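PDB 2OZT: o-succinylbenzoate synthase from Synechococcus elongatus, which catalyses the metal-dependent dehydration of 2-succinyl-6-hydroxy-2,4-cyclohexadiene-1-carboxylate to 2-succinylbenzoate, a step on the way to phylloquinone. Local coordinates for residues A217-V230 with W238-G250. Numbering follows the deposited sequence.
Sequences AIALDESVVSAAEV and WPGFFVIKTALFG. With NA (sodium ion), chain D.
Lys245, next after Ile244, reaches across to Asp221 and Val224 in the loop that follows strand 218-220. Its CB points toward segment 217-230, and bends at chi2 (69°) and chi3 fold the chain over. CD comes within 3.6 Å of Asp221 OD1. CE lies 3.4 Å from Val224 O. At the tip NZ forms a salt bridge with Asp221 OD1 (2.7 Å), on that oxygen's anti lone pair, and hydrogen bonds to the carbonyl oxygens of Asp221, Val224 and Val243. Lysine suits the place because a long, flexible chain can bend back and set one nitrogen among four oxygens. With an alanine here, Asp221 OD1 would probably lose its salt-bridge partner and the three carbonyl oxygens this common donor. Asp221 suits its place because its other oxygen, OD2, binds sodium at 2.7 Å, beside Glu222 and Asp167.

Between the parallel strands, Leu220 N donates to Phe241 O, which also accepts from Trp238 NE1 on the opposite face of its plane. Branched Leu220 lays CD1 over the indole's five-membered ring, 3.7 Å from the centroid. Farther on, small Ala227 lets its CB sit over the Phe249 ring.

Strand 218-220, helix 227-235 and strand 241-244 make a right-handed beta-alpha-beta unit of the enolase-superfamily barrel, carrying metal ligand Asp221 and Lys245, the predicted proton acceptor.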
loop_
_atom_site.group_PDB
_atom_site.type_symbol
_atom_site.label_atom_id
_atom_site.label_comp_id
_atom_site.label_asym_id
_atom_site.label_seq_id
_atom_site.Cartn_x
_atom_site.Cartn_y
_atom_site.Cartn_z
ATOM N N ALA A 217 -18.191 2.096 -7.395
ATOM C CA ALA A 217 -16.815 1.912 -7.829
ATOM C C ALA A 217 -16.133 0.738 -7.139
ATOM O O ALA A 217 -16.417 0.423 -5.995
ATOM C CB ALA A 217 -15.969 3.191 -7.617
ATOM N N ILE A 218 -15.204 0.127 -7.840
ATOM C CA ILE A 218 -14.445 -1.000 -7.298
ATOM C C ILE A 218 -12.960 -0.636 -7.324
ATOM O O ILE A 218 -12.492 0.028 -8.264
ATOM C CB ILE A 218 -14.710 -2.295 -8.114
ATOM C CG1 ILE A 218 -16.212 -2.589 -8.097
ATOM C CG2 ILE A 218 -13.929 -3.473 -7.554
ATOM C CD1 ILE A 218 -16.573 -3.876 -8.857
ATOM N N ALA A 219 -12.244 -1.045 -6.285
ATOM C CA ALA A 219 -10.792 -0.856 -6.229
ATOM C C ALA A 219 -10.082 -2.190 -6.233
ATOM O O ALA A 219 -10.468 -3.126 -5.545
ATOM C CB ALA A 219 -10.442 -0.124 -4.952
ATOM N N LEU A 220 -8.962 -2.273 -6.944
ATOM C CA LEU A 220 -8.099 -3.453 -6.877
ATOM C C LEU A 220 -6.994 -3.249 -5.867
ATOM O O LEU A 220 -6.456 -2.141 -5.748
ATOM C CB LEU A 220 -7.423 -3.679 -8.241
ATOM C CG LEU A 220 -8.432 -3.960 -9.358
ATOM C CD1 LEU A 220 -7.664 -3.969 -10.653
ATOM C CD2 LEU A 220 -9.203 -5.274 -9.179
ATOM N N ASP A 221 -6.681 -4.317 -5.136
ATOM C CA ASP A 221 -5.652 -4.229 -4.078
ATOM C C ASP A 221 -4.786 -5.469 -4.207
ATOM O O ASP A 221 -3.689 -5.388 -4.756
ATOM C CB ASP A 221 -6.335 -4.088 -2.708
ATOM C CG ASP A 221 -5.364 -3.986 -1.553
ATOM O OD1 ASP A 221 -4.180 -3.591 -1.740
ATOM O OD2 ASP A 221 -5.768 -4.294 -0.403
ATOM N N GLU A 222 -5.252 -6.613 -3.721
ATOM C CA GLU A 222 -4.508 -7.855 -3.887
ATOM C C GLU A 222 -4.192 -8.123 -5.345
ATOM O O GLU A 222 -3.145 -8.728 -5.659
ATOM C CB GLU A 222 -5.316 -9.020 -3.288
ATOM C CG GLU A 222 -5.361 -9.062 -1.735
ATOM C CD GLU A 222 -6.458 -8.243 -1.057
ATOM O OE1 GLU A 222 -7.084 -7.381 -1.704
ATOM O OE2 GLU A 222 -6.673 -8.433 0.193
ATOM N N SER A 223 -5.041 -7.635 -6.253
ATOM C CA SER A 223 -4.804 -7.836 -7.674
ATOM C C SER A 223 -3.665 -7.010 -8.256
ATOM O O SER A 223 -3.190 -7.333 -9.373
ATOM C CB SER A 223 -6.070 -7.521 -8.487
ATOM O OG SER A 223 -7.061 -8.553 -8.367
ATOM N N VAL A 224 -3.297 -5.925 -7.561
ATOM C CA VAL A 224 -2.281 -5.011 -8.093
ATOM C C VAL A 224 -1.137 -4.776 -7.109
ATOM O O VAL A 224 -1.189 -3.898 -6.270
ATOM C CB VAL A 224 -2.863 -3.683 -8.655
ATOM C CG1 VAL A 224 -3.666 -3.957 -9.959
ATOM C CG2 VAL A 224 -3.759 -2.950 -7.650
ATOM N N VAL A 225 -0.120 -5.603 -7.223
ATOM C CA VAL A 225 1.075 -5.478 -6.387
ATOM C C VAL A 225 2.199 -4.795 -7.188
ATOM O O VAL A 225 2.718 -3.729 -6.805
ATOM C CB VAL A 225 1.479 -6.863 -5.861
ATOM C CG1 VAL A 225 2.806 -6.783 -5.057
ATOM C CG2 VAL A 225 0.322 -7.452 -5.000
ATOM N N SER A 226 2.533 -5.382 -8.322
ATOM C CA SER A 226 3.652 -4.907 -9.145
ATOM C C SER A 226 3.220 -3.986 -10.274
ATOM O O SER A 226 2.033 -3.959 -10.669
ATOM C CB SER A 226 4.364 -6.111 -9.774
ATOM O OG SER A 226 3.489 -6.722 -10.732
ATOM N N ALA A 227 4.183 -3.213 -10.793
ATOM C CA ALA A 227 3.924 -2.416 -11.988
ATOM C C ALA A 227 3.339 -3.252 -13.133
ATOM O O ALA A 227 2.429 -2.800 -13.862
ATOM C CB ALA A 227 5.227 -1.727 -12.432
ATOM N N ALA A 228 3.857 -4.466 -13.310
ATOM C CA ALA A 228 3.323 -5.315 -14.405
ATOM C C ALA A 228 1.839 -5.615 -14.254
ATOM O O ALA A 228 1.118 -5.636 -15.251
ATOM C CB ALA A 228 4.135 -6.605 -14.524
ATOM N N GLU A 229 1.392 -5.844 -13.021
ATOM C CA GLU A 229 -0.022 -6.116 -12.764
ATOM C C GLU A 229 -0.829 -4.863 -12.995
ATOM O O GLU A 229 -1.921 -4.936 -13.561
ATOM C CB GLU A 229 -0.216 -6.603 -11.329
ATOM C CG GLU A 229 0.316 -8.019 -11.150
ATOM C CD GLU A 229 0.152 -8.540 -9.738
ATOM O OE1 GLU A 229 0.429 -7.784 -8.805
ATOM O OE2 GLU A 229 -0.240 -9.716 -9.552
ATOM N N VAL A 230 -0.353 -3.710 -12.541
ATOM C CA VAL A 230 -1.059 -2.453 -12.824
ATOM C C VAL A 230 -1.223 -2.248 -14.325
ATOM O O VAL A 230 -2.317 -1.934 -14.810
ATOM C CB VAL A 230 -0.376 -1.228 -12.172
ATOM C CG1 VAL A 230 -1.080 0.081 -12.541
ATOM C CG2 VAL A 230 -0.343 -1.388 -10.612
ATOM N N TRP A 238 -9.486 -1.308 -17.015
ATOM C CA TRP A 238 -10.064 -1.235 -15.664
ATOM C C TRP A 238 -10.634 0.150 -15.434
ATOM O O TRP A 238 -9.915 1.121 -15.568
ATOM C CB TRP A 238 -8.995 -1.521 -14.632
ATOM C CG TRP A 238 -9.517 -1.469 -13.209
ATOM C CD1 TRP A 238 -9.184 -0.548 -12.247
ATOM C CD2 TRP A 238 -10.436 -2.373 -12.609
ATOM N NE1 TRP A 238 -9.834 -0.834 -11.070
ATOM C CE2 TRP A 238 -10.638 -1.939 -11.281
ATOM C CE3 TRP A 238 -11.124 -3.511 -13.060
ATOM C CZ2 TRP A 238 -11.480 -2.621 -10.382
ATOM C CZ3 TRP A 238 -11.992 -4.177 -12.171
ATOM C CH2 TRP A 238 -12.134 -3.750 -10.833
ATOM N N PRO A 239 -11.939 0.268 -15.097
ATOM C CA PRO A 239 -12.486 1.620 -14.913
ATOM C C PRO A 239 -12.484 2.125 -13.465
ATOM O O PRO A 239 -12.850 3.275 -13.225
ATOM C CB PRO A 239 -13.969 1.441 -15.304
ATOM C CG PRO A 239 -14.260 0.030 -14.845
ATOM C CD PRO A 239 -13.005 -0.775 -15.090
ATOM N N GLY A 240 -12.064 1.279 -12.532
ATOM C CA GLY A 240 -12.070 1.631 -11.129
ATOM C C GLY A 240 -10.750 2.131 -10.575
ATOM O O GLY A 240 -9.935 2.771 -11.287
ATOM N N PHE A 241 -10.602 1.909 -9.276
ATOM C CA PHE A 241 -9.427 2.400 -8.566
ATOM C C PHE A 241 -8.333 1.350 -8.436
ATOM O O PHE A 241 -8.544 0.149 -8.553
ATOM C CB PHE A 241 -9.811 2.854 -7.157
ATOM C CG PHE A 241 -10.672 4.079 -7.144
ATOM C CD1 PHE A 241 -10.145 5.339 -6.930
ATOM C CD2 PHE A 241 -12.048 3.953 -7.347
ATOM C CE1 PHE A 241 -10.976 6.457 -6.949
ATOM C CE2 PHE A 241 -12.884 5.055 -7.318
ATOM C CZ PHE A 241 -12.348 6.323 -7.138
ATOM N N PHE A 242 -7.109 1.844 -8.225
ATOM C CA PHE A 242 -5.965 0.955 -8.024
ATOM C C PHE A 242 -5.336 1.355 -6.692
ATOM O O PHE A 242 -5.056 2.543 -6.491
ATOM C CB PHE A 242 -4.894 1.279 -9.071
ATOM C CG PHE A 242 -5.263 0.972 -10.516
ATOM C CD1 PHE A 242 -4.814 -0.183 -11.122
ATOM C CD2 PHE A 242 -5.966 1.902 -11.288
ATOM C CE1 PHE A 242 -5.107 -0.432 -12.483
ATOM C CE2 PHE A 242 -6.244 1.640 -12.639
ATOM C CZ PHE A 242 -5.810 0.481 -13.209
ATOM N N VAL A 243 -5.170 0.402 -5.787
ATOM C CA VAL A 243 -4.505 0.698 -4.505
ATOM C C VAL A 243 -3.020 0.331 -4.698
ATOM O O VAL A 243 -2.683 -0.838 -4.897
ATOM C CB VAL A 243 -5.134 -0.111 -3.361
ATOM C CG1 VAL A 243 -4.439 0.196 -2.032
ATOM C CG2 VAL A 243 -6.653 0.192 -3.271
ATOM N N ILE A 244 -2.152 1.341 -4.712
ATOM C CA ILE A 244 -0.739 1.143 -5.029
ATOM C C ILE A 244 0.076 1.033 -3.756
ATOM O O ILE A 244 0.047 1.961 -2.912
ATOM C CB ILE A 244 -0.227 2.382 -5.793
ATOM C CG1 ILE A 244 -0.999 2.621 -7.100
ATOM C CG2 ILE A 244 1.298 2.266 -6.085
ATOM C CD1 ILE A 244 -0.965 1.436 -8.093
ATOM N N LYS A 245 0.782 -0.091 -3.610
ATOM C CA LYS A 245 1.738 -0.242 -2.502
ATOM C C LYS A 245 3.116 0.053 -3.044
ATOM O O LYS A 245 3.781 -0.801 -3.619
ATOM C CB LYS A 245 1.737 -1.668 -1.930
ATOM C CG LYS A 245 0.482 -2.007 -1.089
ATOM C CD LYS A 245 -0.864 -2.134 -1.873
ATOM C CE LYS A 245 -0.851 -3.219 -2.947
ATOM N NZ LYS A 245 -2.248 -3.221 -3.633
ATOM N N THR A 246 3.505 1.318 -2.896
ATOM C CA THR A 246 4.718 1.792 -3.561
ATOM C C THR A 246 5.952 0.953 -3.187
ATOM O O THR A 246 6.815 0.717 -4.047
ATOM C CB THR A 246 4.896 3.247 -3.258
ATOM O OG1 THR A 246 3.760 3.981 -3.726
ATOM C CG2 THR A 246 6.131 3.862 -3.940
ATOM N N ALA A 247 6.028 0.511 -1.939
ATOM C CA ALA A 247 7.207 -0.251 -1.520
ATOM C C ALA A 247 7.313 -1.597 -2.218
ATOM O O ALA A 247 8.394 -2.216 -2.241
ATOM C CB ALA A 247 7.183 -0.439 0.002
ATOM N N LEU A 248 6.175 -2.091 -2.755
ATOM C CA LEU A 248 6.155 -3.419 -3.394
ATOM C C LEU A 248 6.141 -3.386 -4.919
ATOM O O LEU A 248 6.207 -4.424 -5.568
ATOM C CB LEU A 248 4.893 -4.203 -2.975
ATOM C CG LEU A 248 4.602 -4.229 -1.486
ATOM C CD1 LEU A 248 3.317 -5.102 -1.239
ATOM C CD2 LEU A 248 5.841 -4.779 -0.712
ATOM N N PHE A 249 6.031 -2.173 -5.470
ATOM C CA PHE A 249 5.562 -1.988 -6.833
ATOM C C PHE A 249 6.655 -2.049 -7.900
ATOM O O PHE A 249 6.396 -2.531 -9.017
ATOM C CB PHE A 249 4.849 -0.630 -6.854
ATOM C CG PHE A 249 4.534 -0.085 -8.210
ATOM C CD1 PHE A 249 3.256 -0.267 -8.800
ATOM C CD2 PHE A 249 5.487 0.687 -8.877
ATOM C CE1 PHE A 249 2.967 0.317 -10.058
ATOM C CE2 PHE A 249 5.221 1.226 -10.140
ATOM C CZ PHE A 249 3.955 1.048 -10.707
ATOM N N GLY A 250 7.887 -1.632 -7.581
ATOM C CA GLY A 250 8.921 -1.515 -8.600
ATOM C C GLY A 250 9.617 -0.179 -8.512
ATOM O O GLY A 250 9.515 0.526 -7.504
HETATM NA NA NA D . -8.247 -5.451 -0.248
HETATM O O HOH W 1 0.836 -1.884 -5.776
#